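Local atomic coordinates of periplasmic binding protein (Veillonella parvula, PDB entry 4N01), a protein that probably captures a solute, perhaps a chelated metal, in the periplasm and hands it to a membrane transporter, as in relatives of its periplasmic binding protein family. Residues A[220-225]-A[251-256]; A[261-266]-A[296-301]; A[267-272]-A[283-288]. All coordinates share one frame; numbering follows the deposited sequence. Where two conformers were deposited one is given.

Contact 1. Residues A[220-225]-A[251-256]; sequences QPFTAF and WAKGSW
Trp251 opens strand 251-253, which runs antiparallel to strand 221-224 as the outer strand of a three-stranded antiparallel sheet in this periplasmic binding protein. With CG anti to its carbonyl carbon (chi1 -60°), the indole lies beside the neighbouring strand and takes the methyl of Ala224 over its six-membered ring, CB standing 3.8 Å from the centroid in a CH-pi contact. On the same face of the sheet, the Phe222 ring meets Trp251 CB through CE2 and CZ and also lies over the Ala252 backbone. Ala252 and Thr223 form the hydrogen-bonded pair: Thr223 N reaches Ala252 O at 3.0 Å, and Ala252 N returns a bond of 3.1 Å to Thr223 O. The Phe225 ring turns an edge to Ala252 O, in its plane, with CE2 3.4 Å away. Lys253 pairs with Phe222, and its CD lies against Gln220 NE2 in the conformer given. Gly254 N then gives Pro221 O a nearly straight bond of 2.8 Å (176° at the hydrogen). In the conformers given Ser255 OG lies 3.2 Å from Gln220 OE1, but a bond there is doubtful. Helix 256-262 begins with Trp256, whose five-membered ring carries Pro221 CD over one face, 3.7 Å from its centroid.

Contact 2. Residues A[261-266]-A[296-301]; sequences AQNPDY and QDITAV. With FMT (formic acid), chain H.
Two donors of Thr299 grip Asn263 OD1: the backbone N at 2.7 Å, in an almost straight bond (171°), and, weakly, the hydroxyl OG1 at 3.3 Å. The backbone donor stands slightly out of the carboxamide plane. Asn263, which leaves helix 256-262 with positive phi, has CG anti to the backbone N (chi1 -160°), and this carries the amide across to the first turn of helix 299-303, where it meets the Thr299 side chain almost perpendicularly. The side chain that follows one helix thus receives an N-terminal N-H of another, where no preceding turn supplies an acceptor, in the connections around parallel strand 266-270 of an alpha/beta fold; the helix dipole would probably favour an oxygen there. The next amide is met as well, Ala300 N bonding to Pro264 O at 3.0 Å in the carbonyl plane. Pro264 CD rests on Ile298 CG2 at 3.7 Å, the apolar side of the joint. Farther along, Ala300 CB packs against Asp265 O at 3.3 Å, a carbonyl oxygen that is buried and has no hydrogen-bond partner. Gln262 NE2 donates to Val241 O and only weakly to a formic acid, probably from the crystallisation liquor. The turn joins helix 256-262 to strand 266-270: Pro264 and Ile298 both rest on Val259, and Asp265 OD2 accepts from Arg210 N of strand 209-214.

Contact 3. Residues A[267-272]-A[283-288]; sequences IIIADY and QQKIEK
Ile269 and Lys285 run antiparallel alongside one another, the CG2 methyl of Ile269 lying 3.8 Å from Lys285 CD where helix 280-290 packs on strand 266-270. This buried, apolar part is completed by Ile269 CD1, which meets Ile286 CG1 at 3.7 Å. The segment axes approach to 9.1 Å, a packing of helix on parallel sheet characteristic of an alpha/beta fold. Toward the exposed Tyr272 the contact thins and becomes polar. The Lys285 chain is extended beyond CG (chi2 180°), reaching along the strand to place NZ 2.9 Å from Ala270 O, nearly in line with the carbonyl bond. The same ammonium stands at the edge of the Tyr272 ring, in its plane and 3.4 Å from CD2, and also engages Asp281 and Asp215 O. A methionine in place of Lys285 would probably leave Asp281 without its salt-bridge mate and Ala270 O without this donor. Phe306 of strand 306-309 touches both Ile269 and Ile286, while Tyr214 of strand 209-214 lies against Lys285, so the helix spans strands flanking 266-270.

From the N terminus, the chain first closes a loop at contact 1, where strand 251-253 returns after helix 228-234 and strand 238-240 to complete the small antiparallel sheet. Helix 256-262 follows directly and leads into contact 2, which opens only after contact 1 has closed and joins the turn before strand 266-270 to the start of helix 299-303. Contact 3 lies wholly within this longer excursion and packs helix 280-290 on the four-stranded parallel sheet. Contacts 2 and 3 touch, Ala300 CB lying 3.7 Å from Ile267 CG1. Contact 1 touches neither of the others, its nearest atoms about 5 Å from contact 2 and about 6 Å from contact 3.

Contact 1. Residues A[220-225]-A[251-256]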
loop_
_atom_site.group_PDB
_atom_site.type_symbol
_atom_site.label_atom_id
_atom_site.label_comp_id
_atom_site.label_asym_id
_atom_site.label_seq_id
_atom_site.Cartn_x
_atom_site.Cartn_y
_atom_site.Cartn_z
ATOM N N GLN A 220 17.973 6.943 -14.055
ATOM C CA GLN A 220 16.587 7.090 -14.492
ATOM C C GLN A 220 15.665 7.159 -13.280
ATOM O O GLN A 220 16.000 6.639 -12.217
ATOM C CB GLN A 220 16.172 5.885 -15.338
ATOM C CG GLN A 220 16.747 5.839 -16.737
ATOM C CD GLN A 220 16.199 4.664 -17.522
ATOM O OE1 GLN A 220 15.397 4.835 -18.440
ATOM N NE2 GLN A 220 16.619 3.460 -17.151
ATOM N N PRO A 221 14.494 7.795 -13.431
ATOM C CA PRO A 221 13.562 7.772 -12.295
ATOM C C PRO A 221 12.844 6.425 -12.177
ATOM O O PRO A 221 12.592 5.763 -13.190
ATOM C CB PRO A 221 12.566 8.885 -12.641
ATOM C CG PRO A 221 12.550 8.911 -14.120
ATOM C CD PRO A 221 13.958 8.569 -14.569
ATOM N N PHE A 222 12.546 6.021 -10.944
ATOM C CA PHE A 222 11.742 4.838 -10.666
ATOM C C PHE A 222 10.362 5.358 -10.322
ATOM O O PHE A 222 10.217 6.231 -9.454
ATOM C CB PHE A 222 12.353 4.097 -9.475
ATOM C CG PHE A 222 11.824 2.702 -9.271
ATOM C CD1 PHE A 222 12.189 1.670 -10.126
ATOM C CD2 PHE A 222 10.994 2.416 -8.193
ATOM C CE1 PHE A 222 11.720 0.375 -9.923
ATOM C CE2 PHE A 222 10.514 1.126 -7.984
ATOM C CZ PHE A 222 10.876 0.105 -8.850
ATOM N N THR A 223 9.342 4.832 -10.992
ATOM C CA THR A 223 8.023 5.448 -10.931
ATOM C C THR A 223 6.878 4.435 -11.019
ATOM O O THR A 223 7.100 3.248 -11.258
ATOM C CB THR A 223 7.888 6.487 -12.049
ATOM O OG1 THR A 223 6.668 7.220 -11.893
ATOM C CG2 THR A 223 7.898 5.803 -13.408
ATOM N N ALA A 224 5.648 4.900 -10.799
ATOM C CA ALA A 224 4.493 4.010 -10.866
ATOM C C ALA A 224 3.835 4.096 -12.243
ATOM O O ALA A 224 3.724 5.183 -12.831
ATOM C CB ALA A 224 3.486 4.353 -9.763
ATOM N N PHE A 225 3.400 2.953 -12.764
ATOM C CA PHE A 225 2.775 2.918 -14.089
ATOM C C PHE A 225 1.297 2.560 -14.007
ATOM O O PHE A 225 0.433 3.423 -14.170
ATOM C CB PHE A 225 3.532 1.964 -15.041
ATOM C CG PHE A 225 4.881 2.501 -15.487
ATOM C CD1 PHE A 225 5.029 3.119 -16.727
ATOM C CD2 PHE A 225 5.996 2.391 -14.663
ATOM C CE1 PHE A 225 6.281 3.612 -17.146
ATOM C CE2 PHE A 225 7.239 2.888 -15.069
ATOM C CZ PHE A 225 7.376 3.505 -16.308
ATOM N N TRP A 251 5.417 -0.791 -10.733
ATOM C CA TRP A 251 6.601 0.069 -10.578
ATOM C C TRP A 251 7.727 -0.382 -11.501
ATOM O O TRP A 251 7.961 -1.575 -11.649
ATOM C CB TRP A 251 7.132 0.011 -9.135
ATOM C CG TRP A 251 6.138 0.464 -8.095
ATOM C CD1 TRP A 251 5.224 -0.313 -7.435
ATOM C CD2 TRP A 251 5.952 1.806 -7.607
ATOM N NE1 TRP A 251 4.484 0.463 -6.566
ATOM C CE2 TRP A 251 4.914 1.765 -6.652
ATOM C CE3 TRP A 251 6.577 3.033 -7.870
ATOM C CZ2 TRP A 251 4.478 2.908 -5.965
ATOM C CZ3 TRP A 251 6.142 4.164 -7.193
ATOM C CH2 TRP A 251 5.104 4.090 -6.246
ATOM N N ALA A 252 8.442 0.572 -12.090
ATOM C CA ALA A 252 9.587 0.249 -12.937
ATOM C C ALA A 252 10.346 1.517 -13.224
ATOM O O ALA A 252 9.895 2.607 -12.893
ATOM C CB ALA A 252 9.131 -0.377 -14.252
ATOM N N LYS A 253 11.490 1.370 -13.871
ATOM C CA LYS A 253 12.252 2.529 -14.297
ATOM C C LYS A 253 11.556 3.221 -15.460
ATOM O O LYS A 253 11.034 2.562 -16.353
ATOM C CB LYS A 253 13.665 2.110 -14.712
ATOM C CG LYS A 253 14.656 2.005 -13.560
ATOM C CD LYS A 253 16.077 2.323 -14.034
ATOM C CE LYS A 253 17.065 2.382 -12.871
ATOM N NZ LYS A 253 17.225 1.055 -12.223
ATOM N N GLY A 254 11.543 4.549 -15.437
ATOM C CA GLY A 254 11.027 5.334 -16.549
ATOM C C GLY A 254 12.181 6.109 -17.173
ATOM O O GLY A 254 13.326 5.983 -16.736
ATOM N N SER A 255 11.871 6.898 -18.200
ATOM C CA SER A 255 12.837 7.807 -18.801
ATOM C C SER A 255 12.404 9.236 -18.517
ATOM O O SER A 255 11.209 9.541 -18.556
ATOM C CB SER A 255 12.916 7.583 -20.311
ATOM O OG SER A 255 13.589 6.372 -20.611
ATOM N N TRP A 256 13.362 10.110 -18.215
ATOM C CA TRP A 256 13.048 11.520 -18.029
ATOM C C TRP A 256 12.444 12.121 -19.304
ATOM O O TRP A 256 11.625 13.021 -19.221
ATOM C CB TRP A 256 14.295 12.320 -17.625
ATOM C CG TRP A 256 14.728 12.158 -16.174
ATOM C CD1 TRP A 256 15.952 11.742 -15.727
ATOM C CD2 TRP A 256 13.944 12.422 -14.995
ATOM N NE1 TRP A 256 15.975 11.727 -14.345
ATOM C CE2 TRP A 256 14.754 12.134 -13.877
ATOM C CE3 TRP A 256 12.629 12.858 -14.782
ATOM C CZ2 TRP A 256 14.302 12.285 -12.567
ATOM C CZ3 TRP A 256 12.181 13.002 -13.480
ATOM C CH2 TRP A 256 13.013 12.717 -12.391
#

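Contact 2. Residues A[261-266]-A[296-301]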
loop_
_atom_site.group_PDB
_atom_site.type_symbol
_atom_site.label_atom_id
_atom_site.label_comp_id
_atom_site.label_asym_id
_atom_site.label_seq_id
_atom_site.Cartn_x
_atom_site.Cartn_y
_atom_site.Cartn_z
ATOM N N ALA A 261 8.022 14.985 -21.801
ATOM C CA ALA A 261 6.992 15.017 -22.844
ATOM C C ALA A 261 5.596 15.150 -22.226
ATOM O O ALA A 261 4.735 15.860 -22.743
ATOM C CB ALA A 261 7.062 13.755 -23.683
ATOM N N GLN A 262 5.382 14.449 -21.122
ATOM C CA GLN A 262 4.077 14.429 -20.463
ATOM C C GLN A 262 3.809 15.698 -19.661
ATOM O O GLN A 262 2.654 16.037 -19.402
ATOM C CB GLN A 262 3.966 13.201 -19.550
ATOM C CG GLN A 262 3.767 11.875 -20.291
ATOM C CD GLN A 262 2.421 11.772 -20.993
ATOM O OE1 GLN A 262 2.124 12.539 -21.917
ATOM N NE2 GLN A 262 1.593 10.816 -20.555
ATOM N N ASN A 263 4.879 16.373 -19.251
ATOM C CA ASN A 263 4.771 17.667 -18.569
ATOM C C ASN A 263 3.780 17.669 -17.405
ATOM O O ASN A 263 2.759 18.348 -17.466
ATOM C CB ASN A 263 4.363 18.748 -19.582
ATOM C CG ASN A 263 4.685 20.148 -19.098
ATOM O OD1 ASN A 263 5.483 20.321 -18.179
ATOM N ND2 ASN A 263 4.072 21.151 -19.720
ATOM N N PRO A 264 4.065 16.907 -16.343
ATOM C CA PRO A 264 3.101 16.855 -15.239
ATOM C C PRO A 264 2.899 18.190 -14.518
ATOM O O PRO A 264 3.827 19.010 -14.439
ATOM C CB PRO A 264 3.735 15.849 -14.274
ATOM C CG PRO A 264 5.222 15.911 -14.597
ATOM C CD PRO A 264 5.283 16.125 -16.072
ATOM N N ASP A 265 1.684 18.397 -14.002
ATOM C CA ASP A 265 1.353 19.557 -13.162
ATOM C C ASP A 265 1.952 19.440 -11.758
ATOM O O ASP A 265 2.344 20.445 -11.158
ATOM C CB ASP A 265 -0.176 19.673 -13.031
ATOM C CG ASP A 265 -0.849 19.968 -14.358
ATOM O OD1 ASP A 265 -0.435 20.941 -15.014
ATOM O OD2 ASP A 265 -1.777 19.218 -14.757
ATOM N N TYR A 266 1.995 18.217 -11.230
ATOM C CA TYR A 266 2.510 17.974 -9.874
ATOM C C TYR A 266 3.463 16.800 -9.888
ATOM O O TYR A 266 3.291 15.864 -10.665
ATOM C CB TYR A 266 1.365 17.702 -8.870
ATOM C CG TYR A 266 0.498 18.910 -8.661
ATOM C CD1 TYR A 266 0.675 19.739 -7.561
ATOM C CD2 TYR A 266 -0.466 19.255 -9.593
ATOM C CE1 TYR A 266 -0.100 20.877 -7.387
ATOM C CE2 TYR A 266 -1.238 20.389 -9.441
ATOM C CZ TYR A 266 -1.049 21.197 -8.338
ATOM O OH TYR A 266 -1.814 22.323 -8.201
ATOM N N GLN A 296 13.943 21.471 -16.203
ATOM C CA GLN A 296 13.637 22.815 -15.733
ATOM C C GLN A 296 12.403 23.470 -16.340
ATOM O O GLN A 296 11.866 24.420 -15.772
ATOM C CB GLN A 296 14.856 23.737 -15.838
ATOM C CG GLN A 296 15.651 23.799 -14.543
ATOM C CD GLN A 296 14.785 24.091 -13.317
ATOM O OE1 GLN A 296 15.046 23.575 -12.230
ATOM N NE2 GLN A 296 13.766 24.938 -13.484
ATOM N N ASP A 297 11.941 22.962 -17.473
ATOM C CA ASP A 297 10.741 23.519 -18.093
ATOM C C ASP A 297 9.472 22.696 -17.842
ATOM O O ASP A 297 8.402 23.039 -18.331
ATOM C CB ASP A 297 10.963 23.793 -19.581
ATOM C CG ASP A 297 12.017 24.859 -19.823
ATOM O OD1 ASP A 297 12.297 25.653 -18.893
ATOM O OD2 ASP A 297 12.562 24.907 -20.945
ATOM N N ILE A 298 9.585 21.630 -17.058
ATOM C CA ILE A 298 8.397 20.886 -16.644
ATOM C C ILE A 298 7.536 21.787 -15.748
ATOM O O ILE A 298 8.056 22.448 -14.843
ATOM C CB ILE A 298 8.780 19.591 -15.874
ATOM C CG1 ILE A 298 9.454 18.583 -16.818
ATOM C CG2 ILE A 298 7.556 18.965 -15.199
ATOM C CD1 ILE A 298 9.969 17.327 -16.090
ATOM N N THR A 299 6.233 21.836 -16.020
ATOM C CA THR A 299 5.312 22.693 -15.265
ATOM C C THR A 299 5.437 22.540 -13.742
ATOM O O THR A 299 5.596 23.532 -13.034
ATOM C CB THR A 299 3.858 22.428 -15.681
ATOM O OG1 THR A 299 3.702 22.802 -17.052
ATOM C CG2 THR A 299 2.904 23.243 -14.832
ATOM N N ALA A 300 5.369 21.306 -13.251
ATOM C CA ALA A 300 5.543 21.045 -11.824
ATOM C C ALA A 300 6.834 21.653 -11.265
ATOM O O ALA A 300 6.854 22.193 -10.154
ATOM C CB ALA A 300 5.498 19.536 -11.553
ATOM N N VAL A 301 7.916 21.570 -12.028
ATOM C CA VAL A 301 9.184 22.104 -11.558
ATOM C C VAL A 301 9.165 23.628 -11.527
ATOM O O VAL A 301 9.576 24.239 -10.534
ATOM C CB VAL A 301 10.358 21.598 -12.436
ATOM C CG1 VAL A 301 11.667 22.225 -11.983
ATOM C CG2 VAL A 301 10.445 20.072 -12.364
HETATM C C FMT H . -1.782 9.248 -20.275
HETATM O O1 FMT H . -0.780 8.861 -20.877
HETATM O O2 FMT H . -1.814 9.463 -19.065
#

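Contact 3. Residues A[267-272]-A[283-288]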
loop_
_atom_site.group_PDB
_atom_site.type_symbol
_atom_site.label_atom_id
_atom_site.label_comp_id
_atom_site.label_asym_id
_atom_site.label_seq_id
_atom_site.Cartn_x
_atom_site.Cartn_y
_atom_site.Cartn_z
ATOM N N ILE A 267 4.475 16.853 -9.034
ATOM C CA ILE A 267 5.344 15.708 -8.822
ATOM C C ILE A 267 5.175 15.214 -7.387
ATOM O O ILE A 267 5.413 15.948 -6.422
ATOM C CB ILE A 267 6.834 16.054 -9.093
ATOM C CG1 ILE A 267 7.054 16.305 -10.590
ATOM C CG2 ILE A 267 7.732 14.912 -8.617
ATOM C CD1 ILE A 267 8.368 17.010 -10.897
ATOM N N ILE A 268 4.733 13.969 -7.244
ATOM C CA ILE A 268 4.487 13.401 -5.934
ATOM C C ILE A 268 5.700 12.568 -5.568
ATOM O O ILE A 268 6.081 11.655 -6.297
ATOM C CB ILE A 268 3.223 12.507 -5.957
ATOM C CG1 ILE A 268 1.982 13.351 -6.279
ATOM C CG2 ILE A 268 3.044 11.790 -4.628
ATOM C CD1 ILE A 268 0.745 12.509 -6.697
ATOM N N ILE A 269 6.299 12.874 -4.425
ATOM C CA ILE A 269 7.593 12.323 -4.067
ATOM C C ILE A 269 7.465 11.439 -2.835
ATOM O O ILE A 269 6.976 11.886 -1.791
ATOM C CB ILE A 269 8.581 13.461 -3.733
ATOM C CG1 ILE A 269 8.886 14.288 -4.997
ATOM C CG2 ILE A 269 9.855 12.908 -3.076
ATOM C CD1 ILE A 269 9.751 15.516 -4.716
ATOM N N ALA A 270 7.913 10.194 -2.944
ATOM C CA ALA A 270 7.894 9.290 -1.797
ATOM C C ALA A 270 9.034 9.619 -0.832
ATOM O O ALA A 270 10.206 9.653 -1.214
ATOM C CB ALA A 270 7.980 7.829 -2.253
ATOM N N ASP A 271 8.687 9.856 0.425
ATOM C CA ASP A 271 9.672 10.179 1.457
ATOM C C ASP A 271 10.022 8.916 2.260
ATOM O O ASP A 271 9.157 8.325 2.915
ATOM C CB ASP A 271 9.104 11.287 2.362
ATOM C CG ASP A 271 10.078 11.747 3.437
ATOM O OD1 ASP A 271 10.244 12.976 3.610
ATOM O OD2 ASP A 271 10.676 10.901 4.132
ATOM N N TYR A 272 11.290 8.508 2.214
ATOM C CA TYR A 272 11.736 7.284 2.897
ATOM C C TYR A 272 12.447 7.545 4.231
ATOM O O TYR A 272 13.348 6.800 4.611
ATOM C CB TYR A 272 12.639 6.447 1.964
ATOM C CG TYR A 272 11.874 5.675 0.901
ATOM C CD1 TYR A 272 11.389 4.399 1.161
ATOM C CD2 TYR A 272 11.625 6.226 -0.352
ATOM C CE1 TYR A 272 10.684 3.685 0.199
ATOM C CE2 TYR A 272 10.920 5.517 -1.322
ATOM C CZ TYR A 272 10.453 4.247 -1.038
ATOM O OH TYR A 272 9.754 3.531 -1.990
ATOM N N GLN A 283 12.995 16.734 0.887
ATOM C CA GLN A 283 13.679 17.952 0.462
ATOM C C GLN A 283 14.898 17.669 -0.399
ATOM O O GLN A 283 15.160 18.401 -1.347
ATOM C CB GLN A 283 14.082 18.808 1.661
ATOM C CG GLN A 283 12.898 19.347 2.451
ATOM C CD GLN A 283 12.005 20.256 1.624
ATOM O OE1 GLN A 283 12.453 20.892 0.671
ATOM N NE2 GLN A 283 10.731 20.329 1.997
ATOM N N GLN A 284 15.654 16.629 -0.062
ATOM C CA GLN A 284 16.803 16.246 -0.880
ATOM C C GLN A 284 16.363 15.841 -2.283
ATOM O O GLN A 284 17.049 16.139 -3.267
ATOM C CB GLN A 284 17.567 15.084 -0.243
ATOM C CG GLN A 284 18.225 15.405 1.080
ATOM C CD GLN A 284 18.820 14.174 1.735
ATOM O OE1 GLN A 284 18.829 13.091 1.147
ATOM N NE2 GLN A 284 19.320 14.333 2.956
ATOM N N LYS A 285 15.232 15.145 -2.385
ATOM C CA LYS A 285 14.746 14.727 -3.698
ATOM C C LYS A 285 14.242 15.927 -4.489
ATOM O O LYS A 285 14.430 15.987 -5.701
ATOM C CB LYS A 285 13.675 13.634 -3.581
ATOM C CG LYS A 285 14.247 12.337 -3.038
ATOM C CD LYS A 285 13.209 11.233 -2.908
ATOM C CE LYS A 285 13.906 9.965 -2.437
ATOM N NZ LYS A 285 12.925 8.915 -2.048
ATOM N N ILE A 286 13.621 16.888 -3.810
ATOM C CA ILE A 286 13.247 18.135 -4.478
ATOM C C ILE A 286 14.486 18.828 -5.047
ATOM O O ILE A 286 14.486 19.305 -6.194
ATOM C CB ILE A 286 12.548 19.112 -3.508
ATOM C CG1 ILE A 286 11.136 18.613 -3.172
ATOM C CG2 ILE A 286 12.472 20.514 -4.112
ATOM C CD1 ILE A 286 10.431 19.484 -2.148
ATOM N N GLU A 287 15.544 18.896 -4.242
ATOM C CA GLU A 287 16.757 19.582 -4.673
ATOM C C GLU A 287 17.438 18.839 -5.827
ATOM O O GLU A 287 18.064 19.464 -6.685
ATOM C CB GLU A 287 17.718 19.802 -3.500
ATOM C CG GLU A 287 17.196 20.821 -2.477
ATOM C CD GLU A 287 16.786 22.151 -3.112
ATOM O OE1 GLU A 287 17.637 22.790 -3.782
ATOM O OE2 GLU A 287 15.611 22.562 -2.945
ATOM N N LYS A 288 17.291 17.514 -5.847
ATOM C CA LYS A 288 17.870 16.679 -6.900
ATOM C C LYS A 288 17.150 16.959 -8.217
ATOM O O LYS A 288 17.771 17.003 -9.286
ATOM C CB LYS A 288 17.737 15.194 -6.532
ATOM C CG LYS A 288 18.473 14.221 -7.450
ATOM C CD LYS A 288 19.985 14.304 -7.249
ATOM C CE LYS A 288 20.742 13.420 -8.241
ATOM N NZ LYS A 288 20.249 12.017 -8.209
#